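Beta2-microglobulin (Anolis carolinensis, PDB 7CPO) serves as the light chain of the class I major histocompatibility complex, pairing with the heavy chain and probably stabilising it for peptide presentation. Local coordinates at residues P5-Y10 and C80-I85; T22-A27 and L65-V70; A27-P32 and D59-R64. All coordinates share one frame; numbering follows the deposited sequence.

Contact 1 (P5-Y10 and C80-I85); sequences PSVQVY and CKVEHI
P5, V7 and V9 of segment 5-10 face H84, V82 and C80 of segment 80-85, the side chains meeting mostly through apolar atoms. The backbones stay well apart, from 7.1 Å between V9 CA and C80 CA to 8.2 Å between V7 CA and V82 CA. V82 can be followed outward from CB. Its two methyls part there: CG1, set opposite the backbone N (chi1 176°), reaches P5 CG at 3.9 Å, while CG2, opposite the carbonyl carbon, lies 3.9 Å from V7 CG1 and equally near V7 CG2. V82 passes alongside V7 and P5, the side chains pointing opposite ways.

These strands belong to the two different sheets of an immunoglobulin C1-set sandwich, so they meet through side chains alone; the touching parts run in nearly opposite directions, 174° apart. The sandwich is pinned here by the disulfide of C80 with C25, a residue of the same sheet as V7 and V9. Beside that bridge, V9 CG1 presses on C80 CB at 3.5 Å, and Y93 of strand 91-94 packs against V7, V9 and V82.

At the other end, the P5 ring approaches the H84 imidazole obliquely, its CD 3.5 Å from H84 ND1. Both imidazole nitrogens of H84 have polar partners elsewhere, ND1 bonding T86 OG1 and NE2 bonding P32 O, which fixes the turn of the ring while F30 meets it edge-to-face.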
ATOM      1  N   PRO B   5       0.045  13.884   3.986  1.00 31.37           N
ATOM      2  CA  PRO B   5       0.274  12.991   2.847  1.00 28.56           C
ATOM      3  C   PRO B   5       1.516  13.356   2.042  1.00 32.72           C
ATOM      4  O   PRO B   5       1.787  14.527   1.780  1.00 42.04           O
ATOM      5  CB  PRO B   5      -1.002  13.158   2.008  1.00 25.38           C
ATOM      6  CG  PRO B   5      -1.632  14.409   2.483  1.00 25.57           C
ATOM      7  CD  PRO B   5      -1.292  14.498   3.936  1.00 29.27           C
ATOM      8  N   SER B   6       2.275  12.325   1.661  1.00 33.83           N
ATOM      9  CA  SER B   6       3.228  12.408   0.558  1.00 27.60           C
ATOM     10  C   SER B   6       2.506  11.980  -0.713  1.00 32.48           C
ATOM     11  O   SER B   6       1.904  10.898  -0.757  1.00 30.94           O
ATOM     12  CB  SER B   6       4.432  11.499   0.796  1.00 21.28           C
ATOM     13  OG  SER B   6       5.174  11.941   1.916  1.00 52.33           O
ATOM     14  N   VAL B   7       2.560  12.823  -1.741  1.00 32.52           N
ATOM     15  CA  VAL B   7       1.694  12.697  -2.905  1.00 24.67           C
ATOM     16  C   VAL B   7       2.548  12.669  -4.167  1.00 26.21           C
ATOM     17  O   VAL B   7       3.637  13.243  -4.211  1.00 33.13           O
ATOM     18  CB  VAL B   7       0.662  13.850  -2.929  1.00 26.22           C
ATOM     19  CG1 VAL B   7      -0.244  13.806  -4.187  1.00 30.42           C
ATOM     20  CG2 VAL B   7      -0.170  13.806  -1.668  1.00 22.22           C
ATOM     21  N   GLN B   8       2.056  11.972  -5.191  1.00 24.78           N
ATOM     22  CA  GLN B   8       2.764  11.839  -6.454  1.00 23.68           C
ATOM     23  C   GLN B   8       1.742  11.647  -7.567  1.00 26.30           C
ATOM     24  O   GLN B   8       0.769  10.909  -7.402  1.00 28.16           O
ATOM     25  CB  GLN B   8       3.746  10.669  -6.399  1.00 26.20           C
ATOM     26  CG  GLN B   8       4.503  10.385  -7.662  1.00 28.26           C
ATOM     27  CD  GLN B   8       5.866   9.784  -7.373  1.00 30.53           C
ATOM     28  OE1 GLN B   8       6.769  10.476  -6.900  1.00 36.21           O
ATOM     29  NE2 GLN B   8       6.020   8.487  -7.646  1.00 23.90           N
ATOM     30  N   VAL B   9       1.957  12.327  -8.688  1.00 23.34           N
ATOM     31  CA  VAL B   9       1.087  12.242  -9.854  1.00 23.98           C
ATOM     32  C   VAL B   9       1.901  11.745 -11.043  1.00 22.03           C
ATOM     33  O   VAL B   9       3.083  12.078 -11.187  1.00 25.77           O
ATOM     34  CB  VAL B   9       0.433  13.604 -10.169  1.00 39.16           C
ATOM     35  CG1 VAL B   9      -0.427  14.061  -8.996  1.00 30.07           C
ATOM     36  CG2 VAL B   9       1.497  14.654 -10.525  1.00 23.84           C
ATOM     37  N   TYR B  10       1.270  10.938 -11.896  1.00 24.62           N
ATOM     38  CA  TYR B  10       1.998  10.325 -13.006  1.00 23.70           C
ATOM     39  C   TYR B  10       1.000   9.704 -13.976  1.00 31.98           C
ATOM     40  O   TYR B  10      -0.150   9.430 -13.614  1.00 29.43           O
ATOM     41  CB  TYR B  10       2.990   9.260 -12.512  1.00 22.81           C
ATOM     42  CG  TYR B  10       2.371   8.292 -11.515  1.00 26.05           C
ATOM     43  CD1 TYR B  10       1.948   7.027 -11.911  1.00 22.81           C
ATOM     44  CD2 TYR B  10       2.189   8.658 -10.181  1.00 24.62           C
ATOM     45  CE1 TYR B  10       1.362   6.147 -10.999  1.00 28.03           C
ATOM     46  CE2 TYR B  10       1.597   7.798  -9.272  1.00 30.21           C
ATOM     47  CZ  TYR B  10       1.193   6.541  -9.681  1.00 25.31           C
ATOM     48  OH  TYR B  10       0.621   5.694  -8.763  1.00 27.15           O
ATOM     49  N   CYS B  80      -3.832  17.185  -9.422  1.00 29.00           N
ATOM     50  CA  CYS B  80      -4.472  16.414  -8.376  1.00 36.21           C
ATOM     51  C   CYS B  80      -4.653  17.312  -7.162  1.00 33.95           C
ATOM     52  O   CYS B  80      -3.703  17.952  -6.712  1.00 34.38           O
ATOM     53  CB  CYS B  80      -3.638  15.167  -8.028  1.00 35.77           C
ATOM     54  SG  CYS B  80      -4.187  14.333  -6.524  1.00 60.44           S
ATOM     55  N   LYS B  81      -5.869  17.366  -6.641  1.00 32.73           N
ATOM     56  CA  LYS B  81      -6.188  18.172  -5.474  1.00 32.97           C
ATOM     57  C   LYS B  81      -6.363  17.248  -4.275  1.00 39.04           C
ATOM     58  O   LYS B  81      -7.273  16.408  -4.260  1.00 39.90           O
ATOM     59  CB  LYS B  81      -7.450  18.993  -5.727  1.00 39.61           C
ATOM     60  CG  LYS B  81      -7.860  19.928  -4.603  1.00 41.37           C
ATOM     61  CD  LYS B  81      -9.221  20.542  -4.929  1.00 42.92           C
ATOM     62  CE  LYS B  81      -9.949  21.028  -3.685  1.00 56.81           C
ATOM     63  NZ  LYS B  81     -11.287  21.615  -4.025  1.00 45.39           N
ATOM     64  N   VAL B  82      -5.501  17.409  -3.274  1.00 47.49           N
ATOM     65  CA  VAL B  82      -5.505  16.597  -2.059  1.00 47.42           C
ATOM     66  C   VAL B  82      -5.955  17.467  -0.891  1.00 42.45           C
ATOM     67  O   VAL B  82      -5.361  18.520  -0.631  1.00 39.75           O
ATOM     68  CB  VAL B  82      -4.113  16.004  -1.777  1.00 44.07           C
ATOM     69  CG1 VAL B  82      -4.113  15.242  -0.446  1.00 39.23           C
ATOM     70  CG2 VAL B  82      -3.654  15.123  -2.936  1.00 34.51           C
ATOM     71  N   GLU B  83      -6.988  17.019  -0.182  1.00 39.46           N
ATOM     72  CA  GLU B  83      -7.445  17.658   1.047  1.00 49.46           C
ATOM     73  C   GLU B  83      -7.284  16.692   2.216  1.00 45.83           C
ATOM     74  O   GLU B  83      -7.645  15.513   2.104  1.00 43.45           O
ATOM     75  CB  GLU B  83      -8.902  18.090   0.928  1.00 39.83           C
ATOM     76  CG  GLU B  83      -9.202  18.836  -0.336  1.00 51.73           C
ATOM     77  CD  GLU B  83     -10.677  18.866  -0.621  1.00 55.23           C
ATOM     78  OE1 GLU B  83     -11.125  18.220  -1.593  1.00 59.11           O
ATOM     79  OE2 GLU B  83     -11.395  19.518   0.155  1.00 61.35           O
ATOM     80  N   HIS B  84      -6.757  17.192   3.336  1.00 45.30           N
ATOM     81  CA  HIS B  84      -6.483  16.350   4.495  1.00 44.76           C
ATOM     82  C   HIS B  84      -6.396  17.215   5.743  1.00 41.19           C
ATOM     83  O   HIS B  84      -6.045  18.393   5.675  1.00 48.94           O
ATOM     84  CB  HIS B  84      -5.184  15.552   4.318  1.00 41.83           C
ATOM     85  CG  HIS B  84      -4.934  14.552   5.404  1.00 40.54           C
ATOM     86  ND1 HIS B  84      -3.884  14.662   6.290  1.00 44.14           N
ATOM     87  CD2 HIS B  84      -5.600  13.426   5.751  1.00 41.03           C
ATOM     88  CE1 HIS B  84      -3.911  13.644   7.132  1.00 33.03           C
ATOM     89  NE2 HIS B  84      -4.940  12.878   6.823  1.00 39.58           N
ATOM     90  N   ILE B  85      -6.676  16.588   6.891  1.00 43.08           N
ATOM     91  CA  ILE B  85      -6.727  17.288   8.178  1.00 43.90           C
ATOM     92  C   ILE B  85      -5.432  18.034   8.480  1.00 45.58           C
ATOM     93  O   ILE B  85      -5.446  19.041   9.196  1.00 52.71           O
ATOM     94  CB  ILE B  85      -7.057  16.283   9.297  1.00 51.36           C
ATOM     95  CG1 ILE B  85      -7.302  16.999  10.622  1.00 55.67           C
ATOM     96  CG2 ILE B  85      -5.945  15.278   9.439  1.00 52.70           C
ATOM     97  CD1 ILE B  85      -8.749  17.240  10.896  1.00 48.32           C
TER

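Contact 2 (T22-A27 and L65-V70); sequences TFHCYA and LVYAKV
Strands 22-27 and 65-70 run antiparallel at 170°, their axes 4.6 Å apart, and the hydrogen-bonded pairs F23-A68 and C25-V66 alternate with the non-hydrogen-bonded pairs T22-K69, H24-Y67 and Y26-L65. C25 N to V66 O, at 2.7 Å, is the shortest of the four backbone bonds.

T22, H24, Y26, L65, Y67 and K69 share one face. There L65 CD1 lies 4.0 Å from both H24 CB and Y26 CB, coming to the H24 ring at its edge. L65 and Y26 cross at about a right angle, with L65 CB near the plane of the tyrosine ring. Y67 holds CG between its backbone N and carbonyl carbon (chi1 61°), which stands the ring beside T22, its CD1 3.9 Å from T22 CG2. Its CB lies 3.7 Å from H24 CD2, and the H24 and Y67 rings are inclined at 34°.

This face is turned to the MHC class I heavy chain, where S239 N of that chain bonds H24 NE2. The opposite face, with C25, V66 and A68, packs on strand 36-41 of the second sheet. Within its own sheet the pair is flanked by strand 6-11 beside 22-27 and strand 49-56 beside 65-70.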
ATOM      1  N   THR B  22      -3.299   6.445 -18.608  1.00 28.88           N
ATOM      2  CA  THR B  22      -3.970   6.487 -17.318  1.00 27.91           C
ATOM      3  C   THR B  22      -3.260   7.496 -16.442  1.00 26.51           C
ATOM      4  O   THR B  22      -2.035   7.443 -16.291  1.00 26.97           O
ATOM      5  CB  THR B  22      -3.988   5.120 -16.642  1.00 28.28           C
ATOM      6  OG1 THR B  22      -4.563   4.170 -17.535  1.00 26.45           O
ATOM      7  CG2 THR B  22      -4.800   5.170 -15.350  1.00 28.53           C
ATOM      8  N   PHE B  23      -4.030   8.413 -15.884  1.00 25.06           N
ATOM      9  CA  PHE B  23      -3.526   9.429 -14.980  1.00 27.68           C
ATOM     10  C   PHE B  23      -3.748   8.946 -13.556  1.00 26.85           C
ATOM     11  O   PHE B  23      -4.861   8.543 -13.214  1.00 28.78           O
ATOM     12  CB  PHE B  23      -4.264  10.748 -15.222  1.00 30.74           C
ATOM     13  CG  PHE B  23      -3.835  11.869 -14.322  1.00 31.97           C
ATOM     14  CD1 PHE B  23      -2.499  12.245 -14.244  1.00 25.92           C
ATOM     15  CD2 PHE B  23      -4.773  12.564 -13.578  1.00 22.81           C
ATOM     16  CE1 PHE B  23      -2.110  13.288 -13.423  1.00 29.86           C
ATOM     17  CE2 PHE B  23      -4.391  13.609 -12.752  1.00 30.10           C
ATOM     18  CZ  PHE B  23      -3.056  13.972 -12.678  1.00 31.74           C
ATOM     19  N   HIS B  24      -2.702   8.992 -12.732  1.00 24.85           N
ATOM     20  CA  HIS B  24      -2.765   8.526 -11.351  1.00 27.41           C
ATOM     21  C   HIS B  24      -2.423   9.644 -10.386  1.00 25.96           C
ATOM     22  O   HIS B  24      -1.547  10.466 -10.656  1.00 30.03           O
ATOM     23  CB  HIS B  24      -1.787   7.378 -11.073  1.00 23.79           C
ATOM     24  CG  HIS B  24      -1.872   6.238 -12.040  1.00 30.72           C
ATOM     25  ND1 HIS B  24      -1.337   6.298 -13.312  1.00 26.07           N
ATOM     26  CD2 HIS B  24      -2.384   4.987 -11.903  1.00 22.94           C
ATOM     27  CE1 HIS B  24      -1.534   5.140 -13.923  1.00 31.21           C
ATOM     28  NE2 HIS B  24      -2.167   4.327 -13.091  1.00 28.14           N
ATOM     29  N   CYS B  25      -3.087   9.637  -9.235  1.00 30.34           N
ATOM     30  CA  CYS B  25      -2.667  10.417  -8.081  1.00 24.13           C
ATOM     31  C   CYS B  25      -2.585   9.491  -6.870  1.00 27.01           C
ATOM     32  O   CYS B  25      -3.541   8.771  -6.559  1.00 26.96           O
ATOM     33  CB  CYS B  25      -3.616  11.590  -7.825  1.00 22.53           C
ATOM     34  SG  CYS B  25      -3.134  12.585  -6.378  1.00 31.74           S
ATOM     35  N   TYR B  26      -1.442   9.505  -6.190  1.00 28.22           N
ATOM     36  CA  TYR B  26      -1.136   8.533  -5.148  1.00 22.84           C
ATOM     37  C   TYR B  26      -0.677   9.254  -3.891  1.00 24.84           C
ATOM     38  O   TYR B  26       0.217  10.104  -3.946  1.00 31.01           O
ATOM     39  CB  TYR B  26      -0.071   7.550  -5.626  1.00 22.84           C
ATOM     40  CG  TYR B  26       0.323   6.531  -4.596  1.00 31.31           C
ATOM     41  CD1 TYR B  26      -0.573   5.560  -4.166  1.00 24.98           C
ATOM     42  CD2 TYR B  26       1.599   6.535  -4.047  1.00 30.14           C
ATOM     43  CE1 TYR B  26      -0.202   4.620  -3.216  1.00 25.48           C
ATOM     44  CE2 TYR B  26       1.970   5.610  -3.101  1.00 24.83           C
ATOM     45  CZ  TYR B  26       1.065   4.655  -2.686  1.00 26.24           C
ATOM     46  OH  TYR B  26       1.437   3.729  -1.739  1.00 26.99           O
ATOM     47  N   ALA B  27      -1.301   8.926  -2.770  1.00 20.15           N
ATOM     48  CA  ALA B  27      -1.006   9.527  -1.484  1.00 23.01           C
ATOM     49  C   ALA B  27      -0.630   8.427  -0.511  1.00 26.62           C
ATOM     50  O   ALA B  27      -1.227   7.349  -0.519  1.00 30.88           O
ATOM     51  CB  ALA B  27      -2.199  10.306  -0.935  1.00 21.63           C
ATOM     52  N   LEU B  65      -4.833   5.208  -3.885  1.00 31.10           N
ATOM     53  CA  LEU B  65      -4.565   5.458  -5.291  1.00 26.53           C
ATOM     54  C   LEU B  65      -5.856   5.874  -5.982  1.00 33.19           C
ATOM     55  O   LEU B  65      -6.920   5.302  -5.726  1.00 30.76           O
ATOM     56  CB  LEU B  65      -3.977   4.220  -5.968  1.00 20.83           C
ATOM     57  CG  LEU B  65      -3.729   4.376  -7.468  1.00 32.57           C
ATOM     58  CD1 LEU B  65      -2.566   5.348  -7.768  1.00 20.04           C
ATOM     59  CD2 LEU B  65      -3.484   3.013  -8.068  1.00 19.89           C
ATOM     60  N   VAL B  66      -5.756   6.886  -6.843  1.00 34.37           N
ATOM     61  CA  VAL B  66      -6.889   7.470  -7.552  1.00 22.75           C
ATOM     62  C   VAL B  66      -6.474   7.644  -8.999  1.00 26.20           C
ATOM     63  O   VAL B  66      -5.393   8.176  -9.275  1.00 30.80           O
ATOM     64  CB  VAL B  66      -7.307   8.821  -6.943  1.00 31.86           C
ATOM     65  CG1 VAL B  66      -8.531   9.366  -7.654  1.00 31.72           C
ATOM     66  CG2 VAL B  66      -7.589   8.669  -5.437  1.00 32.28           C
ATOM     67  N   TYR B  67      -7.305   7.184  -9.926  1.00 25.01           N
ATOM     68  CA  TYR B  67      -6.866   7.208 -11.312  1.00 24.85           C
ATOM     69  C   TYR B  67      -8.063   7.255 -12.253  1.00 30.52           C
ATOM     70  O   TYR B  67      -9.209   7.021 -11.860  1.00 28.76           O
ATOM     71  CB  TYR B  67      -5.957   6.011 -11.627  1.00 25.37           C
ATOM     72  CG  TYR B  67      -6.616   4.668 -11.434  1.00 26.26           C
ATOM     73  CD1 TYR B  67      -7.225   4.010 -12.495  1.00 30.96           C
ATOM     74  CD2 TYR B  67      -6.627   4.052 -10.194  1.00 34.06           C
ATOM     75  CE1 TYR B  67      -7.845   2.777 -12.321  1.00 33.77           C
ATOM     76  CE2 TYR B  67      -7.240   2.811 -10.008  1.00 32.88           C
ATOM     77  CZ  TYR B  67      -7.844   2.180 -11.075  1.00 43.10           C
ATOM     78  OH  TYR B  67      -8.449   0.954 -10.889  1.00 45.73           O
ATOM     79  N   ALA B  68      -7.768   7.573 -13.517  1.00 36.01           N
ATOM     80  CA  ALA B  68      -8.776   7.726 -14.555  1.00 27.72           C
ATOM     81  C   ALA B  68      -8.105   7.613 -15.910  1.00 23.48           C
ATOM     82  O   ALA B  68      -6.970   8.057 -16.084  1.00 32.51           O
ATOM     83  CB  ALA B  68      -9.511   9.064 -14.451  1.00 26.82           C
ATOM     84  N   LYS B  69      -8.799   6.984 -16.850  1.00 34.87           N
ATOM     85  CA  LYS B  69      -8.319   6.935 -18.218  1.00 39.33           C
ATOM     86  C   LYS B  69      -8.469   8.314 -18.851  1.00 45.29           C
ATOM     87  O   LYS B  69      -9.357   9.094 -18.494  1.00 37.11           O
ATOM     88  CB  LYS B  69      -9.079   5.880 -19.023  1.00 36.26           C
ATOM     89  CG  LYS B  69      -8.630   4.433 -18.762  1.00 39.32           C
ATOM     90  CD  LYS B  69      -9.083   3.476 -19.877  1.00 49.88           C
ATOM     91  CE  LYS B  69     -10.617   3.411 -19.999  1.00 62.59           C
ATOM     92  NZ  LYS B  69     -11.206   2.114 -19.520  1.00 50.84           N
ATOM     93  N   VAL B  70      -7.565   8.626 -19.778  1.00 41.70           N
ATOM     94  CA  VAL B  70      -7.533   9.942 -20.400  1.00 47.18           C
ATOM     95  C   VAL B  70      -6.721   9.840 -21.680  1.00 46.48           C
ATOM     96  O   VAL B  70      -5.908   8.927 -21.844  1.00 42.91           O
ATOM     97  CB  VAL B  70      -6.949  11.004 -19.432  1.00 47.00           C
ATOM     98  CG1 VAL B  70      -5.429  10.925 -19.396  1.00 41.23           C
ATOM     99  CG2 VAL B  70      -7.412  12.385 -19.849  1.00 61.66           C
TER

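Contact 3 (A27-P32 and D59-R64); sequences AESFHP and DWTFER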
ATOM      1  N   ALA B  27      -1.301   8.926  -2.770  1.00 20.15           N
ATOM      2  CA  ALA B  27      -1.006   9.527  -1.484  1.00 23.01           C
ATOM      3  C   ALA B  27      -0.630   8.427  -0.511  1.00 26.62           C
ATOM      4  O   ALA B  27      -1.227   7.349  -0.519  1.00 30.88           O
ATOM      5  CB  ALA B  27      -2.199  10.306  -0.935  1.00 21.63           C
ATOM      6  N   GLU B  28       0.356   8.703   0.330  1.00 28.36           N
ATOM      7  CA  GLU B  28       0.815   7.718   1.288  1.00 26.97           C
ATOM      8  C   GLU B  28       1.374   8.454   2.495  1.00 27.66           C
ATOM      9  O   GLU B  28       1.534   9.676   2.481  1.00 32.45           O
ATOM     10  CB  GLU B  28       1.845   6.768   0.656  1.00 31.26           C
ATOM     11  CG  GLU B  28       3.219   7.368   0.361  1.00 28.02           C
ATOM     12  CD  GLU B  28       4.259   6.291   0.072  1.00 33.43           C
ATOM     13  OE1 GLU B  28       3.853   5.141  -0.179  1.00 37.98           O
ATOM     14  OE2 GLU B  28       5.475   6.578   0.084  1.00 42.23           O
ATOM     15  N   SER B  29       1.624   7.698   3.561  1.00 24.03           N
ATOM     16  CA  SER B  29       2.304   8.173   4.759  1.00 22.17           C
ATOM     17  C   SER B  29       1.465   9.152   5.579  1.00 25.07           C
ATOM     18  O   SER B  29       2.014   9.901   6.383  1.00 29.33           O
ATOM     19  CB  SER B  29       3.657   8.795   4.398  1.00 27.25           C
ATOM     20  OG  SER B  29       4.440   7.859   3.674  1.00 37.62           O
ATOM     21  N   PHE B  30       0.139   9.144   5.445  1.00 32.12           N
ATOM     22  CA  PHE B  30      -0.712  10.090   6.162  1.00 27.53           C
ATOM     23  C   PHE B  30      -1.544   9.387   7.231  1.00 29.32           C
ATOM     24  O   PHE B  30      -1.692   8.163   7.256  1.00 21.87           O
ATOM     25  CB  PHE B  30      -1.634  10.857   5.200  1.00 27.21           C
ATOM     26  CG  PHE B  30      -2.538   9.970   4.367  1.00 26.34           C
ATOM     27  CD1 PHE B  30      -3.829   9.675   4.789  1.00 27.87           C
ATOM     28  CD2 PHE B  30      -2.092   9.434   3.160  1.00 23.84           C
ATOM     29  CE1 PHE B  30      -4.658   8.860   4.027  1.00 29.57           C
ATOM     30  CE2 PHE B  30      -2.913   8.616   2.396  1.00 22.14           C
ATOM     31  CZ  PHE B  30      -4.198   8.335   2.831  1.00 26.86           C
ATOM     32  N   HIS B  31      -2.101  10.203   8.116  1.00 28.15           N
ATOM     33  CA  HIS B  31      -2.931   9.744   9.209  1.00 26.14           C
ATOM     34  C   HIS B  31      -3.697  10.932   9.772  1.00 34.27           C
ATOM     35  O   HIS B  31      -3.127  12.023   9.881  1.00 41.58           O
ATOM     36  CB  HIS B  31      -2.067   9.098  10.293  1.00 33.56           C
ATOM     37  CG  HIS B  31      -2.824   8.145  11.158  1.00 38.30           C
ATOM     38  ND1 HIS B  31      -3.739   8.566  12.101  1.00 32.40           N
ATOM     39  CD2 HIS B  31      -2.819   6.791  11.207  1.00 33.29           C
ATOM     40  CE1 HIS B  31      -4.266   7.510  12.695  1.00 25.09           C
ATOM     41  NE2 HIS B  31      -3.727   6.422  12.170  1.00 34.92           N
ATOM     42  N   PRO B  32      -4.988  10.788  10.126  1.00 39.37           N
ATOM     43  CA  PRO B  32      -5.947   9.677  10.003  1.00 30.15           C
ATOM     44  C   PRO B  32      -6.274   9.377   8.530  1.00 30.09           C
ATOM     45  O   PRO B  32      -5.787  10.092   7.662  1.00 28.53           O
ATOM     46  CB  PRO B  32      -7.172  10.205  10.756  1.00 29.80           C
ATOM     47  CG  PRO B  32      -7.082  11.677  10.594  1.00 32.41           C
ATOM     48  CD  PRO B  32      -5.620  11.974  10.730  1.00 33.80           C
ATOM     49  N   ASP B  59       4.142   0.822   9.374  1.00 26.26           N
ATOM     50  CA  ASP B  59       4.213   1.967  10.277  1.00 23.83           C
ATOM     51  C   ASP B  59       2.840   2.575  10.548  1.00 25.66           C
ATOM     52  O   ASP B  59       2.750   3.627  11.194  1.00 22.21           O
ATOM     53  CB  ASP B  59       5.182   3.027   9.728  1.00 26.16           C
ATOM     54  CG  ASP B  59       4.640   3.770   8.504  1.00 33.08           C
ATOM     55  OD1 ASP B  59       3.517   3.473   8.024  1.00 32.03           O
ATOM     56  OD2 ASP B  59       5.360   4.667   8.007  1.00 31.54           O
ATOM     57  N   TRP B  60       1.785   1.947  10.026  1.00 30.45           N
ATOM     58  CA  TRP B  60       0.366   2.209  10.248  1.00 26.47           C
ATOM     59  C   TRP B  60      -0.162   3.325   9.350  1.00 27.89           C
ATOM     60  O   TRP B  60      -1.384   3.559   9.349  1.00 22.60           O
ATOM     61  CB  TRP B  60       0.040   2.543  11.713  1.00 19.78           C
ATOM     62  CG  TRP B  60       0.488   1.479  12.690  1.00 26.51           C
ATOM     63  CD1 TRP B  60       1.537   1.560  13.572  1.00 26.17           C
ATOM     64  CD2 TRP B  60      -0.097   0.180  12.883  1.00 18.46           C
ATOM     65  NE1 TRP B  60       1.630   0.394  14.305  1.00 24.85           N
ATOM     66  CE2 TRP B  60       0.641  -0.466  13.903  1.00 24.08           C
ATOM     67  CE3 TRP B  60      -1.192  -0.488  12.316  1.00 29.00           C
ATOM     68  CZ2 TRP B  60       0.332  -1.756  14.353  1.00 22.78           C
ATOM     69  CZ3 TRP B  60      -1.500  -1.779  12.767  1.00 21.85           C
ATOM     70  CH2 TRP B  60      -0.735  -2.394  13.776  1.00 24.11           C
ATOM     71  N   THR B  61       0.688   4.003   8.580  1.00 22.78           N
ATOM     72  CA  THR B  61       0.224   5.108   7.762  1.00 24.36           C
ATOM     73  C   THR B  61      -0.434   4.583   6.495  1.00 23.83           C
ATOM     74  O   THR B  61      -0.035   3.560   5.934  1.00 27.69           O
ATOM     75  CB  THR B  61       1.363   6.057   7.396  1.00 28.85           C
ATOM     76  OG1 THR B  61       2.329   5.366   6.590  1.00 21.57           O
ATOM     77  CG2 THR B  61       2.016   6.619   8.653  1.00 20.25           C
ATOM     78  N   PHE B  62      -1.432   5.321   6.038  1.00 22.65           N
ATOM     79  CA  PHE B  62      -2.381   4.903   5.023  1.00 27.59           C
ATOM     80  C   PHE B  62      -1.896   5.207   3.608  1.00 23.96           C
ATOM     81  O   PHE B  62      -1.007   6.029   3.396  1.00 21.50           O
ATOM     82  CB  PHE B  62      -3.704   5.588   5.299  1.00 24.19           C
ATOM     83  CG  PHE B  62      -4.345   5.118   6.564  1.00 26.61           C
ATOM     84  CD1 PHE B  62      -5.107   3.954   6.570  1.00 20.25           C
ATOM     85  CD2 PHE B  62      -4.162   5.814   7.755  1.00 23.91           C
ATOM     86  CE1 PHE B  62      -5.700   3.499   7.741  1.00 22.54           C
ATOM     87  CE2 PHE B  62      -4.741   5.368   8.928  1.00 21.55           C
ATOM     88  CZ  PHE B  62      -5.516   4.203   8.924  1.00 27.41           C
ATOM     89  N   GLU B  63      -2.483   4.496   2.638  1.00 30.90           N
ATOM     90  CA  GLU B  63      -2.199   4.673   1.217  1.00 30.73           C
ATOM     91  C   GLU B  63      -3.509   4.666   0.440  1.00 32.29           C
ATOM     92  O   GLU B  63      -4.461   3.969   0.804  1.00 25.24           O
ATOM     93  CB  GLU B  63      -1.298   3.570   0.633  1.00 23.33           C
ATOM     94  CG  GLU B  63      -0.272   3.001   1.576  1.00 31.70           C
ATOM     95  CD  GLU B  63       0.335   1.702   1.060  1.00 41.38           C
ATOM     96  OE1 GLU B  63      -0.425   0.844   0.543  1.00 39.70           O
ATOM     97  OE2 GLU B  63       1.575   1.547   1.166  1.00 37.19           O
ATOM     98  N   ARG B  64      -3.535   5.425  -0.659  1.00 40.93           N
ATOM     99  CA  ARG B  64      -4.726   5.548  -1.491  1.00 26.14           C
ATOM    100  C   ARG B  64      -4.315   5.937  -2.903  1.00 32.92           C
ATOM    101  O   ARG B  64      -3.556   6.896  -3.092  1.00 28.60           O
ATOM    102  CB  ARG B  64      -5.695   6.588  -0.918  1.00 29.44           C
ATOM    103  CG  ARG B  64      -6.929   6.845  -1.786  1.00 40.79           C
ATOM    104  CD  ARG B  64      -7.979   5.768  -1.579  1.00 46.57           C
ATOM    105  NE  ARG B  64      -8.662   5.930  -0.300  1.00 53.54           N
ATOM    106  CZ  ARG B  64      -9.586   5.099   0.162  1.00 57.04           C
ATOM    107  NH1 ARG B  64      -9.942   4.040  -0.553  1.00 58.83           N
ATOM    108  NH2 ARG B  64     -10.162   5.333   1.333  1.00 58.41           N
TER
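Backbone hydrogen bonds join A27 to R64 in both directions, A27 N reaching R64 O at 3.1 Å and R64 N reaching A27 O at 3.0 Å. Farther on, the chain turns a corner at S29, whose N makes a weak bond to F62 O, and F62 N then points almost straight at F30 O (178° at the hydrogen).

Aromatic packing centres on F62. Its CB sits over one face of the F30 ring, 4.0 Å from the centroid, in a CH-pi contact, and the two side chains cross at about a right angle. F30 carries CG between its backbone N and carbonyl carbon (chi1 58°), bringing the ring beneath F62 while R64 CB lies at its edge. Shortening F30 to an alanine would probably leave F62 CB without its aromatic floor and H84, which meets the ring edge-to-face, without that neighbour. The F62 ring itself leans toward H31, CE2 lying 3.3 Å from H31 CD2 with the planes at 45°.

In the immunoglobulin sandwich this is the end of two neighbouring strands of one sheet and the loops beyond them, which here face the heavy chain: W60 NE1 bonds D123 of the MHC class I heavy chain.

Polar side chains shape that border. D59 OD1 accepts from both T61 N and T61 OG1, the former closing an Asx turn, while T61 OG1 lies 3.4 Å from S29 CA. The carboxylates of E28 and E63 come within 4.5 Å, OE1 to OE2, a likely repulsion offset by K57, which forms salt bridges to both.

Contacts 2 and 3 are successive lengths of the same strand pair, 21-30 with 62-70, sharing A27 and centred about 17 Å apart. Contact 1 spans the two sheets of the sandwich, its centre about 11 Å from each of the others. Along the chain the contacts are nested: 27-32/59-64 inside 22-27/65-70, and both inside 5-10/80-85. Strand 6-11 borders strand 21-30, so Y10 O meets H24 N and S6 N meets E28 O, both probable hydrogen bonds, while the C25-C80 disulfide ties contact 2 to contact 1. One continuous sheet, fastened to its partner, thus offers the heavy chain a surface from its strands and terminal loops.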